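Long-range contacts in 2-methyl-3-hydroxypyridine-5-carboxylic acid oxygenase (Mesorhizobium loti, PDB 3ALJ), which catalyses the FAD-dependent oxygenation and ring opening of 2-methyl-3-hydroxypyridine-5-carboxylic acid, a step of vitamin B6 degradation: residues E271-D276 and A290-P295; S277-K282 and A327-I332. All coordinates share one frame; numbering follows the deposited sequence.

Contact 1. Residues E271-D276 and A290-P295. With FAD (flavin-adenine dinucleotide), chain B.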
ATOM      1  N   GLU A 271       8.182  -0.932  -8.472  1.00 11.27           N
ATOM      2  CA  GLU A 271       9.519  -0.953  -7.840  1.00 14.13           C
ATOM      3  C   GLU A 271       9.527  -1.871  -6.686  1.00 13.66           C
ATOM      4  O   GLU A 271       8.571  -1.955  -5.877  1.00 14.79           O
ATOM      5  CB  GLU A 271       9.920   0.436  -7.419  1.00 14.17           C
ATOM      6  CG  GLU A 271      11.283   0.506  -6.690  1.00 15.59           C
ATOM      7  CD  GLU A 271      11.788   1.990  -6.501  1.00 18.53           C
ATOM      8  OE1 GLU A 271      11.030   2.935  -6.832  1.00 23.23           O
ATOM      9  OE2 GLU A 271      12.940   2.086  -5.982  1.00 22.81           O
ATOM     10  N   THR A 272      10.632  -2.612  -6.555  1.00 10.29           N
ATOM     11  CA  THR A 272      10.725  -3.563  -5.469  1.00  9.16           C
ATOM     12  C   THR A 272      11.968  -3.482  -4.697  1.00  8.10           C
ATOM     13  O   THR A 272      13.023  -2.972  -5.211  1.00  9.71           O
ATOM     14  CB  THR A 272      10.595  -5.051  -6.012  1.00  8.97           C
ATOM     15  OG1 THR A 272      11.700  -5.336  -6.914  1.00 10.90           O
ATOM     16  CG2 THR A 272       9.301  -5.258  -6.802  1.00 12.05           C
ATOM     17  N   THR A 273      11.941  -3.907  -3.445  1.00  7.29           N
ATOM     18  CA  THR A 273      13.160  -3.986  -2.529  1.00  9.86           C
ATOM     19  C   THR A 273      13.088  -5.269  -1.765  1.00 10.66           C
ATOM     20  O   THR A 273      12.026  -5.704  -1.296  1.00  9.89           O
ATOM     21  CB  THR A 273      13.291  -2.771  -1.494  1.00 10.99           C
ATOM     22  OG1 THR A 273      12.056  -2.685  -0.734  1.00 12.56           O
ATOM     23  CG2 THR A 273      13.361  -1.460  -2.235  1.00 15.42           C
ATOM     24  N   LYS A 274      14.270  -5.875  -1.615  1.00  9.88           N
ATOM     25  CA  LYS A 274      14.337  -7.069  -0.760  1.00 10.50           C
ATOM     26  C   LYS A 274      15.701  -7.011  -0.022  1.00 10.05           C
ATOM     27  O   LYS A 274      16.697  -6.695  -0.719  1.00 10.71           O
ATOM     28  CB  LYS A 274      14.239  -8.428  -1.514  1.00 11.31           C
ATOM     29  CG  LYS A 274      14.087  -9.625  -0.492  1.00 12.69           C
ATOM     30  CD  LYS A 274      13.743 -10.849  -1.340  1.00 14.78           C
ATOM     31  CE  LYS A 274      13.623 -11.993  -0.351  1.00 17.37           C
ATOM     32  NZ  LYS A 274      13.170 -13.222  -1.232  1.00 18.25           N
ATOM     33  N   LEU A 275      15.670  -7.233   1.307  1.00 11.14           N
ATOM     34  CA  LEU A 275      16.880  -7.004   2.130  1.00 11.43           C
ATOM     35  C   LEU A 275      17.341  -8.276   2.860  1.00 13.62           C
ATOM     36  O   LEU A 275      16.531  -9.094   3.177  1.00 15.43           O
ATOM     37  CB  LEU A 275      16.595  -5.983   3.234  1.00 11.30           C
ATOM     38  CG  LEU A 275      16.159  -4.567   2.859  1.00 15.50           C
ATOM     39  CD1 LEU A 275      16.096  -3.599   4.083  1.00 11.13           C
ATOM     40  CD2 LEU A 275      16.517  -3.957   1.626  1.00 18.34           C
ATOM     41  N   ASP A 276      18.639  -8.300   3.175  1.00 15.51           N
ATOM     42  CA  ASP A 276      19.275  -9.389   3.994  0.50 14.88           C
ATOM     43  C   ASP A 276      18.510  -9.484   5.354  1.00 16.01           C
ATOM     44  O   ASP A 276      18.228 -10.565   5.918  1.00 15.17           O
ATOM     45  CB  ASP A 276      20.798  -9.117   4.147  0.50 11.88           C
ATOM     46  CG  ASP A 276      21.512 -10.203   4.947  0.50 12.42           C
ATOM     47  OD1 ASP A 276      22.055  -9.868   6.033  0.50 13.34           O
ATOM     48  OD2 ASP A 276      21.526 -11.338   4.441  0.50 17.54           O
ATOM     49  N   ALA A 290      11.782  -1.811   3.386  1.00  9.45           N
ATOM     50  CA  ALA A 290      12.273  -3.173   3.548  1.00  8.98           C
ATOM     51  C   ALA A 290      11.804  -4.124   2.494  1.00  8.97           C
ATOM     52  O   ALA A 290      12.478  -5.124   2.210  1.00 10.15           O
ATOM     53  CB  ALA A 290      11.885  -3.685   4.938  1.00  9.14           C
ATOM     54  N   HIS A 291      10.549  -3.935   1.984  1.00  8.34           N
ATOM     55  CA  HIS A 291       9.922  -5.058   1.229  1.00  8.48           C
ATOM     56  C   HIS A 291       8.937  -4.565   0.187  1.00  8.32           C
ATOM     57  O   HIS A 291       7.903  -5.171  -0.059  1.00  8.97           O
ATOM     58  CB  HIS A 291       9.238  -6.019   2.266  1.00  9.15           C
ATOM     59  CG  HIS A 291       8.217  -5.365   3.124  1.00  9.10           C
ATOM     60  ND1 HIS A 291       7.036  -4.834   2.639  1.00 10.92           N
ATOM     61  CD2 HIS A 291       8.188  -5.193   4.470  1.00 11.82           C
ATOM     62  CE1 HIS A 291       6.336  -4.345   3.678  1.00 11.08           C
ATOM     63  NE2 HIS A 291       7.003  -4.528   4.774  1.00 10.75           N
ATOM     64  N   ALA A 292       9.291  -3.519  -0.529  1.00  8.07           N
ATOM     65  CA  ALA A 292       8.430  -3.129  -1.628  1.00  8.46           C
ATOM     66  C   ALA A 292       8.257  -4.197  -2.672  1.00  7.57           C
ATOM     67  O   ALA A 292       9.205  -4.973  -2.910  1.00  8.52           O
ATOM     68  CB  ALA A 292       8.981  -1.891  -2.334  1.00  8.70           C
ATOM     69  N   MET A 293       7.042  -4.384  -3.203  1.00  8.16           N
ATOM     70  CA  MET A 293       6.671  -5.550  -3.985  1.00  9.13           C
ATOM     71  C   MET A 293       5.819  -5.209  -5.179  1.00  7.94           C
ATOM     72  O   MET A 293       5.314  -4.082  -5.273  1.00  8.98           O
ATOM     73  CB  MET A 293       6.034  -6.577  -3.052  1.00  9.12           C
ATOM     74  CG  MET A 293       4.675  -6.134  -2.511  1.00  8.76           C
ATOM     75  SD  MET A 293       3.896  -7.424  -1.480  1.00 10.90           S
ATOM     76  CE  MET A 293       4.796  -7.135   0.075  1.00 11.21           C
ATOM     77  N   CYS A 294       5.664  -6.157  -6.067  1.00  9.61           N
ATOM     78  CA  CYS A 294       4.713  -5.961  -7.126  1.00  9.25           C
ATOM     79  C   CYS A 294       3.291  -5.850  -6.592  1.00  9.59           C
ATOM     80  O   CYS A 294       2.980  -6.531  -5.623  1.00  8.89           O
ATOM     81  CB  CYS A 294       4.763  -7.153  -8.111  1.00  9.37           C
ATOM     82  SG  CYS A 294       6.423  -7.241  -8.964  1.00 11.00           S
ATOM     83  N   PRO A 295       2.461  -4.994  -7.182  1.00  8.67           N
ATOM     84  CA  PRO A 295       1.114  -4.773  -6.618  1.00  9.19           C
ATOM     85  C   PRO A 295       0.002  -5.710  -7.078  1.00  8.38           C
ATOM     86  O   PRO A 295      -1.158  -5.486  -6.699  1.00  9.06           O
ATOM     87  CB  PRO A 295       0.834  -3.315  -7.020  1.00 10.44           C
ATOM     88  CG  PRO A 295       1.464  -3.196  -8.384  1.00 10.58           C
ATOM     89  CD  PRO A 295       2.833  -3.933  -8.196  1.00  9.17           C
TER
HETATM   90  PA  FAD B 380       5.420   5.327   1.467  1.00 10.38           P
HETATM   91  O1A FAD B 380       3.935   5.217   1.316  1.00 15.26           O
HETATM   92  O2A FAD B 380       6.231   5.517   0.321  1.00 12.17           O
HETATM   93  O5B FAD B 380       5.661   6.507   2.503  1.00  9.44           O
HETATM   94  C5B FAD B 380       7.017   6.926   2.868  1.00  8.28           C
HETATM   95  C4B FAD B 380       6.784   8.332   3.380  1.00  8.40           C
HETATM   96  O4B FAD B 380       8.133   8.703   3.828  1.00 10.53           O
HETATM   97  C3B FAD B 380       6.428   9.338   2.349  1.00  9.09           C
HETATM   98  O3B FAD B 380       5.378  10.212   2.813  1.00 10.15           O
HETATM   99  C2B FAD B 380       7.791  10.060   2.047  1.00  8.38           C
HETATM  100  O2B FAD B 380       7.633  11.425   1.623  1.00 10.44           O
HETATM  101  C1B FAD B 380       8.464  10.081   3.380  1.00 10.97           C
HETATM  102  N9A FAD B 380       9.889  10.019   3.324  1.00  7.95           N
HETATM  103  C8A FAD B 380      10.712   9.458   2.373  1.00  9.44           C
HETATM  104  N7A FAD B 380      12.003   9.540   2.730  1.00  8.88           N
HETATM  105  C5A FAD B 380      12.016  10.190   3.955  1.00  7.74           C
HETATM  106  C6A FAD B 380      13.041  10.478   4.852  1.00  8.54           C
HETATM  107  N6A FAD B 380      14.348  10.183   4.542  1.00 11.67           N
HETATM  108  N1A FAD B 380      12.689  11.088   5.986  1.00  8.90           N
HETATM  109  C2A FAD B 380      11.427  11.423   6.278  1.00 10.88           C
HETATM  110  N3A FAD B 380      10.369  11.136   5.465  1.00  8.54           N
HETATM  111  C4A FAD B 380      10.704  10.487   4.316  1.00  7.54           C
HETATM  112  N1  FAD B 380      -0.649  -1.606  -1.494  1.00  8.22           N
HETATM  113  C2  FAD B 380      -1.786  -2.067  -1.007  1.00  7.88           C
HETATM  114  O2  FAD B 380      -1.905  -2.496   0.152  1.00  8.74           O
HETATM  115  N3  FAD B 380      -2.923  -2.104  -1.814  1.00  7.26           N
HETATM  116  C4  FAD B 380      -2.906  -1.622  -3.124  1.00  7.47           C
HETATM  117  O4  FAD B 380      -4.017  -1.534  -3.769  1.00  7.57           O
HETATM  118  C4X FAD B 380      -1.694  -1.164  -3.610  1.00  8.26           C
HETATM  119  N5  FAD B 380      -1.591  -0.765  -4.987  1.00  8.98           N
HETATM  120  C5X FAD B 380      -0.361  -0.374  -5.481  1.00  7.90           C
HETATM  121  C6  FAD B 380      -0.200  -0.080  -6.847  1.00  8.79           C
HETATM  122  C7  FAD B 380       1.003   0.372  -7.327  1.00  9.72           C
HETATM  123  C7M FAD B 380       1.138   0.705  -8.841  1.00 12.08           C
HETATM  124  C8  FAD B 380       2.096   0.475  -6.493  1.00  9.53           C
HETATM  125  C8M FAD B 380       3.478   0.942  -7.004  1.00 10.79           C
HETATM  126  C9  FAD B 380       1.954   0.178  -5.130  1.00  9.82           C
HETATM  127  C9A FAD B 380       0.722  -0.297  -4.615  1.00  8.56           C
HETATM  128  N10 FAD B 380       0.557  -0.657  -3.206  1.00  7.47           N
HETATM  129  C10 FAD B 380      -0.621  -1.121  -2.755  1.00  6.57           C
HETATM  130  C1' FAD B 380       1.784  -0.584  -2.278  1.00  7.84           C
HETATM  131  C2' FAD B 380       1.710   0.696  -1.456  1.00  6.49           C
HETATM  132  O2' FAD B 380       1.626   1.827  -2.348  1.00  8.06           O
HETATM  133  C3' FAD B 380       3.022   0.868  -0.667  1.00  7.89           C
HETATM  134  O3' FAD B 380       3.477  -0.484  -0.284  1.00  7.45           O
HETATM  135  C4' FAD B 380       2.881   1.618   0.592  1.00  7.60           C
HETATM  136  O4' FAD B 380       2.474   2.969   0.234  1.00 11.17           O
HETATM  137  C5' FAD B 380       4.179   1.739   1.320  1.00  8.62           C
HETATM  138  O5' FAD B 380       3.967   2.499   2.506  1.00  7.55           O
HETATM  139  P   FAD B 380       5.255   3.030   3.253  1.00  8.20           P
HETATM  140  O1P FAD B 380       4.743   3.820   4.381  1.00  8.91           O
HETATM  141  O2P FAD B 380       6.249   1.941   3.512  1.00  9.09           O
HETATM  142  O3P FAD B 380       5.983   3.989   2.173  1.00  8.10           O
HETATM  143  O   HOH W   1       5.568  -1.889  -7.244  1.00 13.53           O
HETATM  144  O   HOH W   2      12.950  -7.658   2.412  1.00 11.71           O
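Thr273 approaches the flat peptide carbonyl of Ala292 from above: its N lies 3.0 Å from Ala292 O and 41° out of the carbonyl plane. The other flat group here is the flavin, on one face of which Pro295 lies, with its CB 3.4 Å from C6 of FAD; a rigid, apolar ring suits that aromatic surface. Away from the flavin, the Thr273 hydroxyl makes a second bond to the same residue, Ala292. With chi1 at 55°, OG1 sits between its own N and carbonyl carbon, where it accepts Ala292 N at 2.9 Å and also bonds to Asp288 O. A valine here would probably leave both Ala292 N and Asp288 O without this partner, and the turn after the helix freer to shift. Ala292 O and Thr273 O are both held by Gln340 NE2 of helix 321-349, and Thr273 O also receives the CA-H of His291 at 3.3 Å. Alanine suits this close backbone approach: Ala292 CB fits 3.6 Å from Glu271 O. At the other end Leu275 CD1 makes an apolar contact with Ala290 CB at 4.3 Å. Thr272 CG2 rests 3.8 Å from Cys294 N and beside the sulfur of that residue, bonded to a beta-mercaptoethanol, probably from the crystallisation liquor. Two waters bridge the backbones, one from Glu271 N to Met293 O, the other from Leu275 N to Ala290 O. Strand 267-275 is tied to the segment running from Asp288, itself bonded to FAD, through His291 to Pro295, consistent with the second FAD-binding motif (Gly-Asp-Ala-Ala-His) of flavoprotein aromatic hydroxylases.

Contact 2. Residues S277-K282 and A327-I332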
ATOM      1  N   SER A 277      18.269  -8.305   5.923  1.00 13.63           N
ATOM      2  CA  SER A 277      17.619  -8.190   7.213  1.00 11.57           C
ATOM      3  C   SER A 277      16.891  -6.905   7.338  1.00 11.75           C
ATOM      4  O   SER A 277      17.127  -6.019   6.486  1.00 10.91           O
ATOM      5  CB  SER A 277      18.647  -8.393   8.377  1.00 16.27           C
ATOM      6  OG  SER A 277      19.446  -7.217   8.413  1.00 20.33           O
ATOM      7  N   TRP A 278      16.052  -6.792   8.350  1.00  9.76           N
ATOM      8  CA  TRP A 278      15.211  -5.545   8.540  1.00  9.16           C
ATOM      9  C   TRP A 278      15.580  -4.755   9.741  1.00 11.18           C
ATOM     10  O   TRP A 278      14.979  -3.746  10.042  1.00 11.42           O
ATOM     11  CB  TRP A 278      13.718  -5.950   8.676  1.00 10.24           C
ATOM     12  CG  TRP A 278      13.132  -6.545   7.433  1.00  9.70           C
ATOM     13  CD1 TRP A 278      13.696  -6.704   6.170  1.00  9.44           C
ATOM     14  CD2 TRP A 278      11.819  -7.073   7.335  1.00 10.83           C
ATOM     15  NE1 TRP A 278      12.773  -7.312   5.282  1.00 10.36           N
ATOM     16  CE2 TRP A 278      11.625  -7.522   6.011  1.00  8.68           C
ATOM     17  CE3 TRP A 278      10.768  -7.172   8.232  1.00 10.63           C
ATOM     18  CZ2 TRP A 278      10.386  -8.038   5.578  1.00 11.29           C
ATOM     19  CZ3 TRP A 278       9.562  -7.727   7.829  1.00 10.26           C
ATOM     20  CH2 TRP A 278       9.381  -8.134   6.521  1.00 10.82           C
ATOM     21  N   THR A 279      16.660  -5.178  10.451  1.00 11.50           N
ATOM     22  CA  THR A 279      16.960  -4.565  11.778  1.00 13.52           C
ATOM     23  C   THR A 279      18.463  -4.375  11.909  1.00 12.74           C
ATOM     24  O   THR A 279      19.267  -5.095  11.287  1.00 14.71           O
ATOM     25  CB  THR A 279      16.532  -5.487  12.944  1.00 15.06           C
ATOM     26  OG1 THR A 279      17.312  -6.697  12.909  1.00 18.98           O
ATOM     27  CG2 THR A 279      15.024  -5.820  12.807  1.00 15.11           C
ATOM     28  N   ARG A 280      18.784  -3.378  12.716  1.00 10.04           N
ATOM     29  CA  ARG A 280      20.215  -3.235  13.115  1.00 11.78           C
ATOM     30  C   ARG A 280      20.191  -2.488  14.429  1.00 11.94           C
ATOM     31  O   ARG A 280      19.848  -1.344  14.495  1.00 12.35           O
ATOM     32  CB  ARG A 280      21.028  -2.553  12.005  1.00 11.16           C
ATOM     33  CG  ARG A 280      22.536  -2.752  12.223  1.00 13.04           C
ATOM     34  CD  ARG A 280      22.903  -4.057  11.564  1.00 17.75           C
ATOM     35  NE  ARG A 280      22.483  -4.133  10.168  1.00 19.85           N
ATOM     36  CZ  ARG A 280      23.173  -3.675   9.138  1.00 19.78           C
ATOM     37  NH1 ARG A 280      22.678  -3.891   7.914  1.00 16.73           N
ATOM     38  NH2 ARG A 280      24.332  -3.057   9.284  1.00 20.27           N
ATOM     39  N   GLY A 281      20.583  -3.187  15.500  1.00 13.02           N
ATOM     40  CA  GLY A 281      20.503  -2.526  16.780  1.00 13.54           C
ATOM     41  C   GLY A 281      19.086  -2.054  17.118  1.00 11.45           C
ATOM     42  O   GLY A 281      18.151  -2.912  17.232  1.00 13.88           O
ATOM     43  N   LYS A 282      18.936  -0.773  17.402  1.00 11.26           N
ATOM     44  CA  LYS A 282      17.649  -0.198  17.764  1.00 12.41           C
ATOM     45  C   LYS A 282      16.883   0.338  16.515  1.00 10.64           C
ATOM     46  O   LYS A 282      15.885   0.971  16.743  1.00 11.86           O
ATOM     47  CB  LYS A 282      17.799   0.922  18.760  1.00 13.59           C
ATOM     48  CG  LYS A 282      18.429   0.428  20.153  1.00 16.46           C
ATOM     49  CD  LYS A 282      18.794   1.716  20.987  1.00 18.98           C
ATOM     50  CE  LYS A 282      19.893   1.536  22.086  1.00 25.14           C
ATOM     51  NZ  LYS A 282      19.347   0.509  22.918  1.00 24.76           N
ATOM     52  N   ALA A 327      13.198 -10.631  17.278  1.00 13.73           N
ATOM     53  CA  ALA A 327      12.090 -11.600  17.368  1.00 12.50           C
ATOM     54  C   ALA A 327      11.004 -11.201  16.344  1.00 10.18           C
ATOM     55  O   ALA A 327      10.346 -12.073  15.788  1.00 13.86           O
ATOM     56  CB  ALA A 327      11.521 -11.564  18.768  1.00 13.72           C
ATOM     57  N   TRP A 328      10.828  -9.888  16.202  1.00 11.84           N
ATOM     58  CA  TRP A 328       9.762  -9.403  15.264  1.00 12.00           C
ATOM     59  C   TRP A 328      10.027  -9.832  13.844  1.00 11.00           C
ATOM     60  O   TRP A 328       9.135 -10.411  13.179  1.00 10.52           O
ATOM     61  CB  TRP A 328       9.793  -7.903  15.315  1.00 10.22           C
ATOM     62  CG  TRP A 328       9.104  -7.169  14.170  1.00  9.99           C
ATOM     63  CD1 TRP A 328       7.726  -7.076  13.931  1.00 11.78           C
ATOM     64  CD2 TRP A 328       9.779  -6.368  13.165  1.00  9.86           C
ATOM     65  NE1 TRP A 328       7.520  -6.291  12.775  1.00 10.09           N
ATOM     66  CE2 TRP A 328       8.767  -5.887  12.319  1.00  8.74           C
ATOM     67  CE3 TRP A 328      11.140  -6.066  12.876  1.00  9.27           C
ATOM     68  CZ2 TRP A 328       9.034  -4.979  11.298  1.00  9.91           C
ATOM     69  CZ3 TRP A 328      11.409  -5.229  11.800  1.00 11.31           C
ATOM     70  CH2 TRP A 328      10.357  -4.775  10.990  1.00 12.51           C
ATOM     71  N   GLU A 329      11.217  -9.561  13.316  1.00 10.24           N
ATOM     72  CA  GLU A 329      11.516 -10.037  11.975  1.00  9.93           C
ATOM     73  C   GLU A 329      11.339 -11.551  11.800  1.00 12.35           C
ATOM     74  O   GLU A 329      10.765 -12.059  10.835  1.00 12.94           O
ATOM     75  CB  GLU A 329      12.901  -9.537  11.460  1.00 10.73           C
ATOM     76  CG  GLU A 329      13.221  -9.951  10.051  1.00 10.75           C
ATOM     77  CD  GLU A 329      14.605  -9.490   9.554  1.00 12.94           C
ATOM     78  OE1 GLU A 329      15.260  -8.705  10.206  1.00 14.19           O
ATOM     79  OE2 GLU A 329      14.985 -10.079   8.531  1.00 15.83           O
ATOM     80  N   THR A 330      11.912 -12.259  12.771  1.00 12.42           N
ATOM     81  CA  THR A 330      11.803 -13.724  12.697  1.00 12.52           C
ATOM     82  C   THR A 330      10.319 -14.179  12.621  1.00 13.63           C
ATOM     83  O   THR A 330       9.994 -15.117  11.886  1.00 14.34           O
ATOM     84  CB  THR A 330      12.473 -14.330  13.991  1.00 13.12           C
ATOM     85  OG1 THR A 330      13.866 -14.063  13.847  1.00 15.70           O
ATOM     86  CG2 THR A 330      12.297 -15.905  13.998  1.00 16.50           C
ATOM     87  N   ARG A 331       9.451 -13.548  13.423  1.00 11.97           N
ATOM     88  CA  ARG A 331       8.039 -13.957  13.498  1.00 12.14           C
ATOM     89  C   ARG A 331       7.243 -13.618  12.234  1.00 13.15           C
ATOM     90  O   ARG A 331       6.469 -14.368  11.736  1.00 15.21           O
ATOM     91  CB  ARG A 331       7.407 -13.212  14.705  1.00 13.36           C
ATOM     92  CG  ARG A 331       5.943 -13.558  14.906  1.00 15.08           C
ATOM     93  CD  ARG A 331       5.490 -13.046  16.203  1.00 15.36           C
ATOM     94  NE  ARG A 331       5.375 -11.578  16.331  1.00 11.12           N
ATOM     95  CZ  ARG A 331       4.238 -10.886  16.086  1.00 10.80           C
ATOM     96  NH1 ARG A 331       3.179 -11.539  15.594  1.00 12.36           N
ATOM     97  NH2 ARG A 331       4.148  -9.521  16.290  1.00 10.61           N
ATOM     98  N   ILE A 332       7.492 -12.372  11.750  1.00 11.41           N
ATOM     99  CA  ILE A 332       6.550 -11.837  10.758  1.00 11.55           C
ATOM    100  C   ILE A 332       7.092 -11.840   9.337  1.00  9.71           C
ATOM    101  O   ILE A 332       6.325 -11.805   8.341  1.00 11.01           O
ATOM    102  CB  ILE A 332       6.146 -10.329  11.234  1.00 12.48           C
ATOM    103  CG1 ILE A 332       4.767 -10.119  10.831  1.00 14.26           C
ATOM    104  CG2 ILE A 332       7.151  -9.183  10.708  1.00 13.92           C
ATOM    105  CD1 ILE A 332       3.748 -10.943  11.814  1.00 18.70           C
TER
HETATM  106  O   HOH W   3      16.517  -9.217  12.452  1.00 18.20           O
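Glu329 OE1 is gripped twice: by the backbone N of Trp278 at 2.8 Å, and by a water 2.6 Å away that donates to it. The same water lies 2.7 Å from Thr279 OG1, which links a second residue of the 277-282 segment to the carboxylate. The amide of Trp278 comes from above the carboxylate plane, 53° out of it, rather than in line with it. Glu329 is long enough to span from helix to chain because its CG is anti to the backbone N (chi1 -177°) and the rest is extended. Its other oxygen, OE2, forms a salt bridge with Arg333 NH1 one turn further along the helix, a pairing likely to favour the charged form. On its way out the chain passes over one face of the Trp278 indole, CG 3.8 Å above the plane and offset toward the rim, with the carboxylate nearly parallel to the ring. A tryptophan serves well here, offering a broad apolar surface to the aliphatic part of the glutamate. Trp278 CE3 lies 3.7 Å from Trp328 CH2, the six-membered rings meeting obliquely, while Ile332 CG2 lies at the Trp278 edge, 4.0 Å from Trp278 CZ3, and 3.5 Å above the Trp328 plane, toward its rim. Thr279 CG2 meets the edge of Trp328 in its plane, 3.8 Å from Trp328 CZ3, and Trp328 NE1 is bonded to Asn307 O of helix 300-314. In fold terms, the start of a two-stranded hairpin, 279-280 with 283-285, at the rim of the nucleotide-binding sheet is fastened by mixed polar and aromatic packing to the long helix 321-349, consistent with the Rossmann-type FAD domain of the flavoprotein hydroxylase family.

Followed from the N terminus, the chain leaves strand 267-275, passes through 277-282 and the hairpin strand 283-285, and returns at 290-295, the end of helix 288-291 and the loop after it, where contact 1 closes a short loop. Contact 2 starts within that loop, at 277-282, and closes only at 327-332, after helix 300-314, so the two loops cross. Contact 1 joins the edge strand of the seven-stranded sheet to the flavin-side segment; contact 2 joins the edge hairpin of the six-stranded sheet to helix 321-349. They touch through Trp278, whose CD1 packs 3.7 Å from Ala290 CB and whose ring meets that of His291, so the indole sits between segment 290-295 and helix 321-349.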